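Local coordinates for kinesin-like protein Nod (Drosophila melanogaster, PDB 3DC4) that binds and hydrolyses ATP through this kinesin motor domain, associates with microtubules and their plus ends, and is required for meiotic segregation of non-exchange chromosomes, at residues 45-50 against 68-73; 93-98 against 297-302; 110-115 against 237-242; 126-131 against 222-227; 310-315 against 320-325. All coordinates share one frame; numbering follows the deposited sequence.

Contact 1 (45-50 against 68-73)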
# COMPACT_ATOMS: atom_id res chain seq x y z
N VAL A 45 9.51 12.52 -17.35
CA VAL A 45 8.11 12.14 -17.36
C VAL A 45 7.30 13.16 -18.15
O VAL A 45 7.32 14.35 -17.86
CB VAL A 45 7.55 12.07 -15.92
CG1 VAL A 45 6.09 11.60 -15.96
CG2 VAL A 45 8.39 11.12 -15.08
N GLN A 46 6.60 12.68 -19.16
CA GLN A 46 5.80 13.57 -19.98
C GLN A 46 4.33 13.22 -19.89
O GLN A 46 3.94 12.07 -20.07
CB GLN A 46 6.25 13.48 -21.43
CG GLN A 46 5.62 14.51 -22.33
CD GLN A 46 5.64 14.09 -23.78
OE1 GLN A 46 6.68 13.72 -24.32
NE2 GLN A 46 4.47 14.15 -24.43
N PHE A 47 3.52 14.23 -19.60
CA PHE A 47 2.08 14.04 -19.55
C PHE A 47 1.57 14.69 -20.83
O PHE A 47 1.55 15.91 -20.95
CB PHE A 47 1.49 14.73 -18.31
CG PHE A 47 1.92 14.10 -17.02
CD1 PHE A 47 3.14 14.44 -16.43
CD2 PHE A 47 1.13 13.14 -16.39
CE1 PHE A 47 3.56 13.83 -15.25
CE2 PHE A 47 1.54 12.53 -15.21
CZ PHE A 47 2.76 12.88 -14.64
N PRO A 48 1.16 13.88 -21.82
CA PRO A 48 0.65 14.36 -23.11
C PRO A 48 -0.39 15.46 -22.99
O PRO A 48 -1.28 15.39 -22.15
CB PRO A 48 0.08 13.09 -23.74
CG PRO A 48 0.94 12.01 -23.18
CD PRO A 48 1.06 12.41 -21.73
N PRO A 49 -0.28 16.50 -23.83
CA PRO A 49 -1.23 17.63 -23.82
C PRO A 49 -2.67 17.14 -23.96
O PRO A 49 -3.59 17.71 -23.38
CB PRO A 49 -0.79 18.47 -25.02
CG PRO A 49 0.68 18.21 -25.09
CD PRO A 49 0.75 16.71 -24.86
N TRP A 50 -2.85 16.09 -24.75
CA TRP A 50 -4.16 15.50 -24.96
C TRP A 50 -4.10 14.07 -24.44
O TRP A 50 -3.41 13.22 -25.00
CB TRP A 50 -4.54 15.51 -26.44
CG TRP A 50 -5.87 14.87 -26.75
CD1 TRP A 50 -6.14 13.54 -26.84
CD2 TRP A 50 -7.12 15.55 -26.94
NE1 TRP A 50 -7.48 13.34 -27.07
CE2 TRP A 50 -8.11 14.56 -27.13
CE3 TRP A 50 -7.50 16.90 -26.95
CZ2 TRP A 50 -9.45 14.88 -27.35
CZ3 TRP A 50 -8.85 17.22 -27.17
CH2 TRP A 50 -9.80 16.20 -27.35
N ALA A 68 -2.60 8.82 -13.20
CA ALA A 68 -1.26 9.33 -13.48
C ALA A 68 -1.21 10.71 -12.83
O ALA A 68 -1.79 11.67 -13.34
CB ALA A 68 -1.01 9.42 -14.99
N PHE A 69 -0.52 10.79 -11.69
CA PHE A 69 -0.42 12.02 -10.92
C PHE A 69 0.90 12.77 -11.10
O PHE A 69 1.97 12.25 -10.78
CB PHE A 69 -0.57 11.72 -9.42
CG PHE A 69 -1.84 10.99 -9.06
CD1 PHE A 69 -3.08 11.58 -9.25
CD2 PHE A 69 -1.78 9.71 -8.50
CE1 PHE A 69 -4.25 10.91 -8.88
CE2 PHE A 69 -2.94 9.04 -8.12
CZ PHE A 69 -4.18 9.64 -8.32
N PRO A 70 0.84 14.01 -11.62
CA PRO A 70 2.06 14.79 -11.81
C PRO A 70 2.58 15.29 -10.46
O PRO A 70 1.86 15.22 -9.45
CB PRO A 70 1.61 15.93 -12.72
CG PRO A 70 0.19 16.13 -12.32
CD PRO A 70 -0.32 14.71 -12.20
N ALA A 71 3.81 15.79 -10.43
CA ALA A 71 4.41 16.27 -9.19
C ALA A 71 3.59 17.37 -8.50
O ALA A 71 3.81 17.64 -7.33
CB ALA A 71 5.81 16.78 -9.47
N THR A 72 2.64 17.97 -9.21
CA THR A 72 1.83 19.04 -8.63
C THR A 72 0.61 18.56 -7.83
O THR A 72 -0.04 19.36 -7.17
CB THR A 72 1.34 20.02 -9.71
OG1 THR A 72 0.71 19.29 -10.77
CG2 THR A 72 2.51 20.82 -10.28
N ILE A 73 0.30 17.28 -7.91
CA ILE A 73 -0.86 16.75 -7.19
C ILE A 73 -0.63 16.75 -5.68
O ILE A 73 0.40 16.27 -5.20
CB ILE A 73 -1.18 15.31 -7.65
CG1 ILE A 73 -1.51 15.30 -9.14
CG2 ILE A 73 -2.37 14.76 -6.86
CD1 ILE A 73 -2.79 16.04 -9.51
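Phe47 lays the outer end of its ring against Pro70 and Ala68, and these three residues carry nearly all of a small apolar contact at the margin of the motor domain. The ring is held at chi1 -66°, with CG beside the backbone N and opposite the carbonyl carbon, an orientation that aims CZ and both CE atoms at the chain where it leaves strand 67-69. Pro70 lies over one face. Its CB stands 4.0 Å from the centroid of the Phe47 ring and only 22° from the ring normal, which makes this a CH-pi contact, although the carbon is displaced toward the rim. The tightest approach is to the proline backbone, with Phe47 CZ 3.5 Å from Pro70 CA. Ala68 meets the neighbouring ring carbon: its methyl CB lies 4.0 Å from Phe47 CE2. The carbonyl oxygens of Ala68 and Phe69 approach the ring obliquely, while the side chain of Phe69 turns away. Beyond Pro70 the chain bends in a type I turn, closed by Ile73 N to Pro70 O at 3.0 Å. Around the contact, Glu30 of strand 23-30 touches both Phe47 and Pro70, and Leu56 of strand 55-58 packs on Ala68. The loop after strand 45-46 of the small three-stranded sheet meets the chain leaving edge strand 67-69 of the main sheet, with Phe69 facing Met78 of helix 75-82 on the far side.

Contact 2 (93-98 against 297-302)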
# COMPACT_ATOMS: atom_id res chain seq x y z
N GLY A 93 -16.61 -4.56 4.82
CA GLY A 93 -16.02 -5.85 5.13
C GLY A 93 -15.01 -6.41 4.15
O GLY A 93 -14.50 -7.51 4.35
N PHE A 94 -14.69 -5.66 3.10
CA PHE A 94 -13.72 -6.15 2.13
C PHE A 94 -12.29 -5.81 2.55
O PHE A 94 -12.04 -4.76 3.13
CB PHE A 94 -14.01 -5.58 0.73
CG PHE A 94 -15.37 -5.93 0.20
CD1 PHE A 94 -16.47 -5.12 0.49
CD2 PHE A 94 -15.56 -7.06 -0.58
CE1 PHE A 94 -17.74 -5.45 0.01
CE2 PHE A 94 -16.83 -7.39 -1.07
CZ PHE A 94 -17.92 -6.59 -0.77
N GLN A 95 -11.36 -6.73 2.28
CA GLN A 95 -9.95 -6.52 2.61
C GLN A 95 -9.41 -5.56 1.56
O GLN A 95 -9.75 -5.66 0.38
CB GLN A 95 -9.19 -7.84 2.56
CG GLN A 95 -9.83 -8.99 3.35
CD GLN A 95 -10.17 -8.62 4.77
OE1 GLN A 95 -9.41 -7.92 5.45
NE2 GLN A 95 -11.31 -9.11 5.25
N CYS A 96 -8.57 -4.62 1.99
CA CYS A 96 -8.00 -3.61 1.09
C CYS A 96 -6.50 -3.45 1.29
O CYS A 96 -6.01 -3.45 2.42
CB CYS A 96 -8.66 -2.25 1.34
SG CYS A 96 -10.45 -2.18 1.07
N THR A 97 -5.78 -3.28 0.18
CA THR A 97 -4.33 -3.10 0.24
C THR A 97 -3.90 -1.97 -0.69
O THR A 97 -4.28 -1.94 -1.86
CB THR A 97 -3.60 -4.39 -0.16
OG1 THR A 97 -3.97 -5.44 0.74
CG2 THR A 97 -2.09 -4.19 -0.11
N ALA A 98 -3.14 -1.02 -0.16
CA ALA A 98 -2.62 0.09 -0.95
C ALA A 98 -1.12 -0.06 -0.78
O ALA A 98 -0.59 0.02 0.33
CB ALA A 98 -3.11 1.44 -0.41
N GLN A 297 -1.64 -12.63 2.79
CA GLN A 297 -2.45 -13.73 2.26
C GLN A 297 -3.95 -13.56 2.50
O GLN A 297 -4.75 -13.79 1.59
CB GLN A 297 -2.00 -15.05 2.87
CG GLN A 297 -2.59 -16.26 2.18
CD GLN A 297 -2.13 -17.55 2.81
OE1 GLN A 297 -0.97 -17.68 3.19
NE2 GLN A 297 -3.04 -18.52 2.91
N ALA A 298 -4.32 -13.17 3.71
CA ALA A 298 -5.72 -12.98 4.06
C ALA A 298 -6.34 -11.81 3.31
O ALA A 298 -7.55 -11.73 3.17
CB ALA A 298 -5.87 -12.77 5.56
N SER A 299 -5.50 -10.89 2.83
CA SER A 299 -6.01 -9.73 2.10
C SER A 299 -5.98 -9.93 0.59
O SER A 299 -6.63 -9.19 -0.15
CB SER A 299 -5.23 -8.48 2.49
OG SER A 299 -5.44 -8.18 3.86
N LEU A 300 -5.24 -10.94 0.14
CA LEU A 300 -5.14 -11.25 -1.28
C LEU A 300 -6.11 -12.38 -1.61
O LEU A 300 -5.71 -13.45 -2.07
CB LEU A 300 -3.70 -11.67 -1.62
CG LEU A 300 -2.66 -10.56 -1.48
CD1 LEU A 300 -1.27 -11.10 -1.74
CD2 LEU A 300 -2.99 -9.44 -2.46
N THR A 301 -7.39 -12.13 -1.38
CA THR A 301 -8.43 -13.11 -1.62
C THR A 301 -9.55 -12.54 -2.48
O THR A 301 -9.54 -11.37 -2.85
CB THR A 301 -9.02 -13.59 -0.29
OG1 THR A 301 -9.37 -12.46 0.51
CG2 THR A 301 -8.01 -14.44 0.46
N ALA A 302 -10.52 -13.39 -2.80
CA ALA A 302 -11.65 -12.99 -3.62
C ALA A 302 -12.35 -11.76 -3.07
O ALA A 302 -12.48 -11.60 -1.85
CB ALA A 302 -12.64 -14.14 -3.76
O HOH W 1 -6.29 -6.33 -0.28
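Gln95 and Thr97 pack against Ser299 in a contact that is part apolar and part water-mediated, at the start of strand 96-101, the central strand that leads into the P-loop of the kinesin motor fold. The opposing segment 297-302 is the loop that joins helix 291-295 to strand 305-312. Gln95 uses its aliphatic stem. CB sits 3.7 Å from Ser299 CA, and a chi1 of -50°, with CG beside the backbone N, brings CG to 3.6 Å from Ala298 O; the bend at chi2 then turns the amide off toward strand 234-241. There the amide is occupied: NE2 gives a hydrogen bond to His234 O, and OE1 takes a weak one from Arg236 N. Two residues on, inside the strand, Thr97 turns its hydroxyl to the loop and brings OG1 to 3.7 Å from Ser299 CB. Asn238 of the adjoining strand 234-241 ties both partners together, since its ND2 bonds to Thr97 OG1 and to Ser299 OG. These buried hydroxyls are therefore satisfied without bonding each other directly. A single water completes the connection, accepting from Thr97 OG1 at 2.7 Å and donating to Ser299 O at 2.9 Å.

Contact 3 (110-115 against 237-242). With ADP (adenosine-5'-diphosphate), chain C.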
# COMPACT_ATOMS: atom_id res chain seq x y z
N TYR A 110 6.40 9.27 2.02
CA TYR A 110 5.67 10.53 2.05
C TYR A 110 4.21 10.30 1.66
O TYR A 110 3.30 10.73 2.36
CB TYR A 110 6.32 11.53 1.08
CG TYR A 110 5.54 12.81 0.89
CD1 TYR A 110 5.68 13.87 1.79
CD2 TYR A 110 4.65 12.96 -0.17
CE1 TYR A 110 4.97 15.05 1.63
CE2 TYR A 110 3.92 14.14 -0.33
CZ TYR A 110 4.09 15.18 0.57
OH TYR A 110 3.38 16.34 0.41
N SER A 111 3.99 9.60 0.55
CA SER A 111 2.64 9.32 0.03
C SER A 111 1.79 8.46 0.96
O SER A 111 0.60 8.73 1.16
CB SER A 111 2.73 8.64 -1.34
OG SER A 111 3.32 9.49 -2.30
N MET A 112 2.39 7.43 1.54
CA MET A 112 1.64 6.54 2.40
C MET A 112 1.42 7.09 3.80
O MET A 112 0.56 6.61 4.54
CB MET A 112 2.34 5.18 2.48
CG MET A 112 2.55 4.52 1.11
SD MET A 112 1.09 4.63 0.05
CE MET A 112 0.41 2.98 0.25
N GLY A 113 2.20 8.10 4.17
CA GLY A 113 2.07 8.71 5.49
C GLY A 113 2.66 7.88 6.61
O GLY A 113 2.04 7.71 7.66
N MET A 114 3.87 7.39 6.39
CA MET A 114 4.57 6.55 7.35
C MET A 114 5.23 7.32 8.49
O MET A 114 5.63 6.72 9.49
CB MET A 114 5.62 5.71 6.62
CG MET A 114 5.03 4.72 5.64
SD MET A 114 3.96 3.51 6.46
CE MET A 114 5.15 2.60 7.44
N THR A 115 5.35 8.63 8.34
CA THR A 115 5.97 9.47 9.36
C THR A 115 4.92 9.89 10.38
O THR A 115 3.78 10.19 10.03
CB THR A 115 6.59 10.74 8.73
OG1 THR A 115 7.61 10.36 7.80
CG2 THR A 115 7.21 11.62 9.81
N MET A 237 -7.05 -2.72 6.18
CA MET A 237 -6.60 -1.74 5.21
C MET A 237 -5.10 -1.78 5.38
O MET A 237 -4.55 -1.20 6.32
CB MET A 237 -7.10 -0.31 5.49
CG MET A 237 -6.36 0.70 4.62
SD MET A 237 -7.28 2.15 4.11
CE MET A 237 -8.45 1.45 2.90
N ASN A 238 -4.44 -2.50 4.48
CA ASN A 238 -3.00 -2.64 4.51
C ASN A 238 -2.33 -1.51 3.75
O ASN A 238 -2.52 -1.36 2.54
CB ASN A 238 -2.59 -3.96 3.86
CG ASN A 238 -3.26 -5.16 4.49
OD1 ASN A 238 -3.08 -5.44 5.68
ND2 ASN A 238 -4.06 -5.88 3.71
N ILE A 239 -1.53 -0.73 4.46
CA ILE A 239 -0.79 0.36 3.86
C ILE A 239 0.63 -0.16 3.78
O ILE A 239 1.33 -0.28 4.79
CB ILE A 239 -0.85 1.63 4.73
CG1 ILE A 239 -2.31 2.08 4.87
CG2 ILE A 239 -0.04 2.75 4.08
CD1 ILE A 239 -3.02 2.32 3.55
N VAL A 240 1.05 -0.48 2.56
CA VAL A 240 2.38 -1.03 2.34
C VAL A 240 3.37 -0.05 1.73
O VAL A 240 3.09 0.58 0.71
CB VAL A 240 2.29 -2.27 1.44
CG1 VAL A 240 3.62 -2.99 1.41
CG2 VAL A 240 1.18 -3.18 1.95
N ASP A 241 4.53 0.05 2.36
CA ASP A 241 5.60 0.95 1.92
C ASP A 241 6.81 0.05 1.70
O ASP A 241 7.53 -0.29 2.64
CB ASP A 241 5.85 1.96 3.04
CG ASP A 241 6.87 3.01 2.67
OD1 ASP A 241 7.26 3.78 3.58
OD2 ASP A 241 7.29 3.10 1.50
N LEU A 242 7.03 -0.36 0.45
CA LEU A 242 8.15 -1.24 0.13
C LEU A 242 9.49 -0.52 0.10
O LEU A 242 9.55 0.70 -0.10
CB LEU A 242 7.89 -1.94 -1.20
CG LEU A 242 6.62 -2.80 -1.21
CD1 LEU A 242 6.52 -3.51 -2.54
CD2 LEU A 242 6.67 -3.82 -0.06
PB ADP C . 10.95 7.20 -0.36
O1B ADP C . 10.35 6.61 -1.57
O2B ADP C . 10.11 6.76 0.88
O3B ADP C . 12.53 6.61 -0.29
PA ADP C . 10.27 9.66 0.68
O1A ADP C . 8.88 9.27 0.76
O2A ADP C . 11.03 9.35 2.04
O3A ADP C . 10.98 8.82 -0.55
O5' ADP C . 10.37 11.20 0.29
C5' ADP C . 11.74 11.61 0.24
C4' ADP C . 11.81 13.12 0.50
O4' ADP C . 11.09 13.84 -0.53
C3' ADP C . 11.13 13.48 1.87
O3' ADP C . 11.55 14.76 2.33
C2' ADP C . 9.67 13.80 1.32
O2' ADP C . 8.98 14.70 2.20
C1' ADP C . 9.96 14.56 -0.00
N9 ADP C . 8.83 14.42 -0.93
C8 ADP C . 8.55 13.32 -1.71
N7 ADP C . 7.39 13.47 -2.32
C5 ADP C . 6.98 14.75 -2.13
C6 ADP C . 5.84 15.51 -2.51
N6 ADP C . 4.94 14.99 -3.42
N1 ADP C . 5.67 16.74 -1.98
C2 ADP C . 6.60 17.30 -1.20
N3 ADP C . 7.67 16.63 -0.80
C4 ADP C . 7.87 15.36 -1.18
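Met112 and Met114 reach from the end of the P-loop helix, 108-112, down onto Ile239, Val240 and Asp241 of strand 234-241. The helix stops in a Schellman motif with Gly113, at positive phi, as its C-prime residue, which lets the chain turn while both methionines still face the strand. This side is densely packed and wholly buried. Met112 CB meets Ile239 CG2 at 3.8 Å, and bends at chi2 and chi3 fold its methyl CE back to 3.6 Å from Val240 O. Ile127 and Leu128 of helix 127-141 cover the same Ile239. Met114 runs antiparallel alongside Asp241. On the side turned away from the strand burial is incomplete: Tyr110, partly exposed, serves the nucleotide instead. With CG opposite the backbone N (chi1 173°), its ring lies over the adenine of ADP, where CE2 comes 3.2 Å from C6, while Tyr110 N bonds ADP O1A at 2.8 Å with a fairly straight 162° angle. Tyr110 OH is in turn held by His124 ND1. Cutting this side chain down to an alanine here would probably uncover one face of the adenine and leave the His124 nitrogen without its hydroxyl mate. Asp241 opens the DxxGxE sequence that kinesins use as switch II, and it lies close to the bound magnesium ion. Its OD1 is bonded to Ser109 OG of the P-loop and also rests 3.2 Å from Met114 CG.

Contact 4 (126-131 against 222-227)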
# COMPACT_ATOMS: atom_id res chain seq x y z
N GLY A 126 -0.02 12.12 4.90
CA GLY A 126 -0.21 11.07 3.92
C GLY A 126 -1.47 10.22 4.00
O GLY A 126 -2.43 10.55 4.71
N ILE A 127 -1.45 9.11 3.27
CA ILE A 127 -2.60 8.21 3.21
C ILE A 127 -3.05 7.63 4.53
O ILE A 127 -4.24 7.63 4.81
CB ILE A 127 -2.33 7.07 2.21
CG1 ILE A 127 -2.34 7.65 0.80
CG2 ILE A 127 -3.38 5.98 2.37
CD1 ILE A 127 -1.93 6.67 -0.29
N LEU A 128 -2.13 7.13 5.35
CA LEU A 128 -2.50 6.53 6.63
C LEU A 128 -3.35 7.42 7.52
O LEU A 128 -4.47 7.06 7.89
CB LEU A 128 -1.26 6.09 7.41
CG LEU A 128 -0.86 4.61 7.36
CD1 LEU A 128 0.46 4.40 8.10
CD2 LEU A 128 -1.96 3.76 8.01
N PRO A 129 -2.85 8.61 7.88
CA PRO A 129 -3.65 9.49 8.74
C PRO A 129 -4.97 9.94 8.12
O PRO A 129 -5.95 10.11 8.83
CB PRO A 129 -2.69 10.65 9.03
CG PRO A 129 -1.85 10.71 7.79
CD PRO A 129 -1.58 9.26 7.49
N ARG A 130 -5.00 10.13 6.80
CA ARG A 130 -6.23 10.56 6.15
C ARG A 130 -7.26 9.45 6.15
O ARG A 130 -8.45 9.68 6.40
CB ARG A 130 -5.95 11.02 4.72
CG ARG A 130 -5.01 12.21 4.64
CD ARG A 130 -4.76 12.66 3.21
NE ARG A 130 -3.79 13.75 3.20
CZ ARG A 130 -4.11 15.03 3.36
NH1 ARG A 130 -5.37 15.39 3.53
NH2 ARG A 130 -3.15 15.95 3.40
N ALA A 131 -6.80 8.23 5.88
CA ALA A 131 -7.70 7.08 5.85
C ALA A 131 -8.30 6.86 7.23
O ALA A 131 -9.51 6.68 7.37
CB ALA A 131 -6.95 5.85 5.41
N ALA A 222 7.71 -1.95 4.94
CA ALA A 222 6.83 -1.67 6.07
C ALA A 222 5.38 -1.91 5.69
O ALA A 222 4.95 -1.58 4.58
CB ALA A 222 7.02 -0.25 6.54
N ILE A 223 4.64 -2.49 6.62
CA ILE A 223 3.23 -2.77 6.41
C ILE A 223 2.44 -2.35 7.64
O ILE A 223 2.46 -3.02 8.67
CB ILE A 223 3.00 -4.27 6.17
CG1 ILE A 223 3.82 -4.72 4.95
CG2 ILE A 223 1.52 -4.55 5.97
CD1 ILE A 223 4.03 -6.22 4.84
N VAL A 224 1.77 -1.21 7.54
CA VAL A 224 0.95 -0.73 8.64
C VAL A 224 -0.48 -1.05 8.23
O VAL A 224 -0.95 -0.64 7.17
CB VAL A 224 1.11 0.79 8.86
CG1 VAL A 224 0.16 1.25 9.95
CG2 VAL A 224 2.54 1.11 9.25
N THR A 225 -1.16 -1.80 9.08
CA THR A 225 -2.52 -2.20 8.78
C THR A 225 -3.53 -1.65 9.76
O THR A 225 -3.37 -1.77 10.98
CB THR A 225 -2.64 -3.73 8.77
OG1 THR A 225 -1.84 -4.25 7.70
CG2 THR A 225 -4.09 -4.16 8.57
N ILE A 226 -4.57 -1.03 9.20
CA ILE A 226 -5.66 -0.51 9.99
C ILE A 226 -6.69 -1.63 9.98
O ILE A 226 -7.18 -2.02 8.92
CB ILE A 226 -6.26 0.75 9.34
CG1 ILE A 226 -5.26 1.90 9.44
CG2 ILE A 226 -7.58 1.12 10.02
CD1 ILE A 226 -5.76 3.22 8.84
N HIS A 227 -6.98 -2.17 11.16
CA HIS A 227 -7.93 -3.26 11.32
C HIS A 227 -9.27 -2.75 11.80
O HIS A 227 -9.35 -1.97 12.76
CB HIS A 227 -7.41 -4.28 12.33
CG HIS A 227 -6.09 -4.91 11.97
ND1 HIS A 227 -6.00 -6.16 11.40
CD2 HIS A 227 -4.82 -4.46 12.11
CE1 HIS A 227 -4.72 -6.45 11.21
NE2 HIS A 227 -3.99 -5.44 11.63
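Leu128 and Ala131, one turn apart at the start of helix 127-141, press on Val224 and Ile226 of strand 220-229. The helix begins after Gly126, which occupies the N-cap position; its carbonyl accepts a weak bond from Arg130 N. Ile127 opens the first turn and directs its side chain to Ile239 and Met78 rather than to this strand, while its carbonyl takes the 2.8 Å bond from Ala131 N. Leu128 comes next and has the largest share of the contact. Its chi1 of -100° lies away from the staggered values, and this carries the isopropyl fork across the strand so that both methyls are used. CD1 touches Val224 CG1 at 3.7 Å, and CD2 lies between Val224 CG1 and Ile226 CD1, 3.9 Å from the latter. The leucine thus crosses Val224 at a slant but passes Ile226 in the opposite sense. Pro129 turns away, in a first helical turn where its missing N-H costs nothing. Arg130 also leaves the strand behind: its NE bonds Leu125 O, and its side chain packs on helix 75-82. Ala131 returns to the interface with only a methyl, 4.5 Å from Ile226 CD1. The axes of the short segments lie 10.3 Å apart and run almost parallel, at 4°. Val224 also meets Phe156 of strand 151-160, whereas Leu128 and Ala131 extend onto Ile239 and Met237 of strand 234-241, so the start of the helix runs along the sheet over two neighbouring strands, 220-229 and 234-241.

Contact 5 (310-315 against 320-325)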
# COMPACT_ATOMS: atom_id res chain seq x y z
N ALA A 310 2.87 3.49 -7.97
CA ALA A 310 4.24 3.52 -8.48
C ALA A 310 4.75 4.93 -8.32
O ALA A 310 4.17 5.87 -8.85
CB ALA A 310 4.25 3.15 -9.97
N CYS A 311 5.83 5.08 -7.57
CA CYS A 311 6.41 6.39 -7.38
C CYS A 311 7.65 6.43 -8.27
O CYS A 311 8.46 5.51 -8.23
CB CYS A 311 6.82 6.58 -5.91
SG CYS A 311 5.36 6.66 -4.75
N ILE A 312 7.78 7.50 -9.06
CA ILE A 312 8.90 7.63 -9.98
C ILE A 312 9.60 8.98 -9.93
O ILE A 312 8.99 10.01 -9.66
CB ILE A 312 8.44 7.42 -11.44
CG1 ILE A 312 7.38 8.46 -11.80
CG2 ILE A 312 7.89 6.01 -11.61
CD1 ILE A 312 6.90 8.39 -13.24
N SER A 313 10.90 8.93 -10.21
CA SER A 313 11.72 10.12 -10.24
C SER A 313 11.58 10.80 -11.61
O SER A 313 11.43 10.13 -12.63
CB SER A 313 13.18 9.73 -10.03
OG SER A 313 14.02 10.85 -10.18
N PRO A 314 11.57 12.13 -11.63
CA PRO A 314 11.44 12.87 -12.89
C PRO A 314 12.83 13.16 -13.46
O PRO A 314 12.97 13.77 -14.51
CB PRO A 314 10.75 14.15 -12.46
CG PRO A 314 11.37 14.40 -11.12
CD PRO A 314 11.31 13.02 -10.48
N HIS A 315 13.85 12.71 -12.73
CA HIS A 315 15.25 12.93 -13.11
C HIS A 315 15.80 11.97 -14.15
O HIS A 315 15.60 10.76 -14.06
CB HIS A 315 16.14 12.87 -11.86
CG HIS A 315 15.63 13.67 -10.71
ND1 HIS A 315 15.33 15.01 -10.80
CD2 HIS A 315 15.37 13.31 -9.43
CE1 HIS A 315 14.91 15.45 -9.63
NE2 HIS A 315 14.93 14.44 -8.77
N SER A 320 16.44 4.60 -15.85
CA SER A 320 16.41 3.15 -15.81
C SER A 320 15.52 2.60 -14.70
O SER A 320 14.75 1.66 -14.91
CB SER A 320 17.83 2.63 -15.65
OG SER A 320 17.88 1.23 -15.83
N GLU A 321 15.62 3.19 -13.52
CA GLU A 321 14.81 2.75 -12.38
C GLU A 321 13.35 3.11 -12.64
O GLU A 321 12.44 2.34 -12.35
CB GLU A 321 15.30 3.43 -11.10
CG GLU A 321 16.71 3.01 -10.68
CD GLU A 321 16.87 1.50 -10.61
OE1 GLU A 321 15.86 0.80 -10.40
OE2 GLU A 321 18.01 1.01 -10.75
N THR A 322 13.14 4.28 -13.21
CA THR A 322 11.79 4.73 -13.52
C THR A 322 11.14 3.76 -14.53
O THR A 322 10.01 3.32 -14.33
CB THR A 322 11.82 6.15 -14.08
OG1 THR A 322 12.15 7.05 -13.01
CG2 THR A 322 10.47 6.56 -14.67
N LEU A 323 11.87 3.43 -15.59
CA LEU A 323 11.33 2.50 -16.60
C LEU A 323 10.98 1.15 -15.98
O LEU A 323 9.96 0.55 -16.32
CB LEU A 323 12.35 2.30 -17.73
CG LEU A 323 12.47 3.51 -18.66
CD1 LEU A 323 13.58 3.30 -19.68
CD2 LEU A 323 11.13 3.71 -19.37
N SER A 324 11.83 0.67 -15.08
CA SER A 324 11.59 -0.62 -14.43
C SER A 324 10.30 -0.59 -13.64
O SER A 324 9.48 -1.52 -13.69
CB SER A 324 12.77 -0.97 -13.52
OG SER A 324 13.96 -1.17 -14.27
N THR A 325 10.11 0.51 -12.92
CA THR A 325 8.92 0.70 -12.10
C THR A 325 7.66 0.78 -12.96
O THR A 325 6.64 0.16 -12.64
CB THR A 325 9.09 1.98 -11.26
OG1 THR A 325 10.13 1.80 -10.29
CG2 THR A 325 7.81 2.30 -10.53
O HOH W 2 10.61 4.30 -9.28
O HOH W 3 12.39 6.21 -10.33
O HOH W 4 13.52 9.13 -14.11
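The chi1 angles of Thr322 (-71°) and Thr325 (-67°) set CG2 opposite the backbone N in both threonines, and so turn two methyls from successive turns of helix 319-335 onto the end of strand 305-312. Ile312 answers with its own chi1 of 60°, which puts CG1 between backbone N and carbonyl carbon and turns CG2 to the helix; CB already points that way. Thr325 CG2 settles between Ala310 CB at 3.7 Å and Ile312 CG2 at 3.9 Å, while Thr322 CG2 rests on Ile312 CB. The axes of the short segments run nearly antiparallel, as the chain reverses from the strand into this C-terminal helix of the motor domain. The hydroxyls work through water. Thr325 OG1 and Cys311 O share one molecule. Thr322 OG1 accepts from a second, to which Ser313 N donates, and itself donates to a third; the third water bonds Ser313 O and His315 O. Ser313 OG accepts from His315 N at 3.2 Å in an ST turn and is also bonded to Asp318 OD2, which ties down the chain between strand and helix. A valine in place of Thr322 would probably leave the two waters at Ser313 without their common partner and weaken the link from helix to turn. Each threonine thus has two roles: its methyl packs on Ala310 or Ile312, and its hydroxyl binds water, which in turn holds the carbonyl of Cys311 in the strand and backbone groups of Ser313 and His315 just after it.

All five contacts reach the main sheet of one kinesin motor domain. Contact 1 closes first along the chain; contact 2 then spans a long loop that contains contact 3, which in turn encloses contact 4, and contact 5 comes last. Contacts 3 and 4 have centres about 6 Å apart and lie on the neighbouring strands 234-241 and 220-229. Contact 2 lies about 16 Å from contact 3, centre to centre, joined to it through Asn238. Contacts 1 and 5, centres about 14 Å apart, meet where Val45 touches Ile312, while contacts 1 and 2 stand about 30 Å apart, centre to centre. The P-loop helix belongs to the central group, contacts 2 to 4; contacts 1 and 5 form a pair nearer the domain margin.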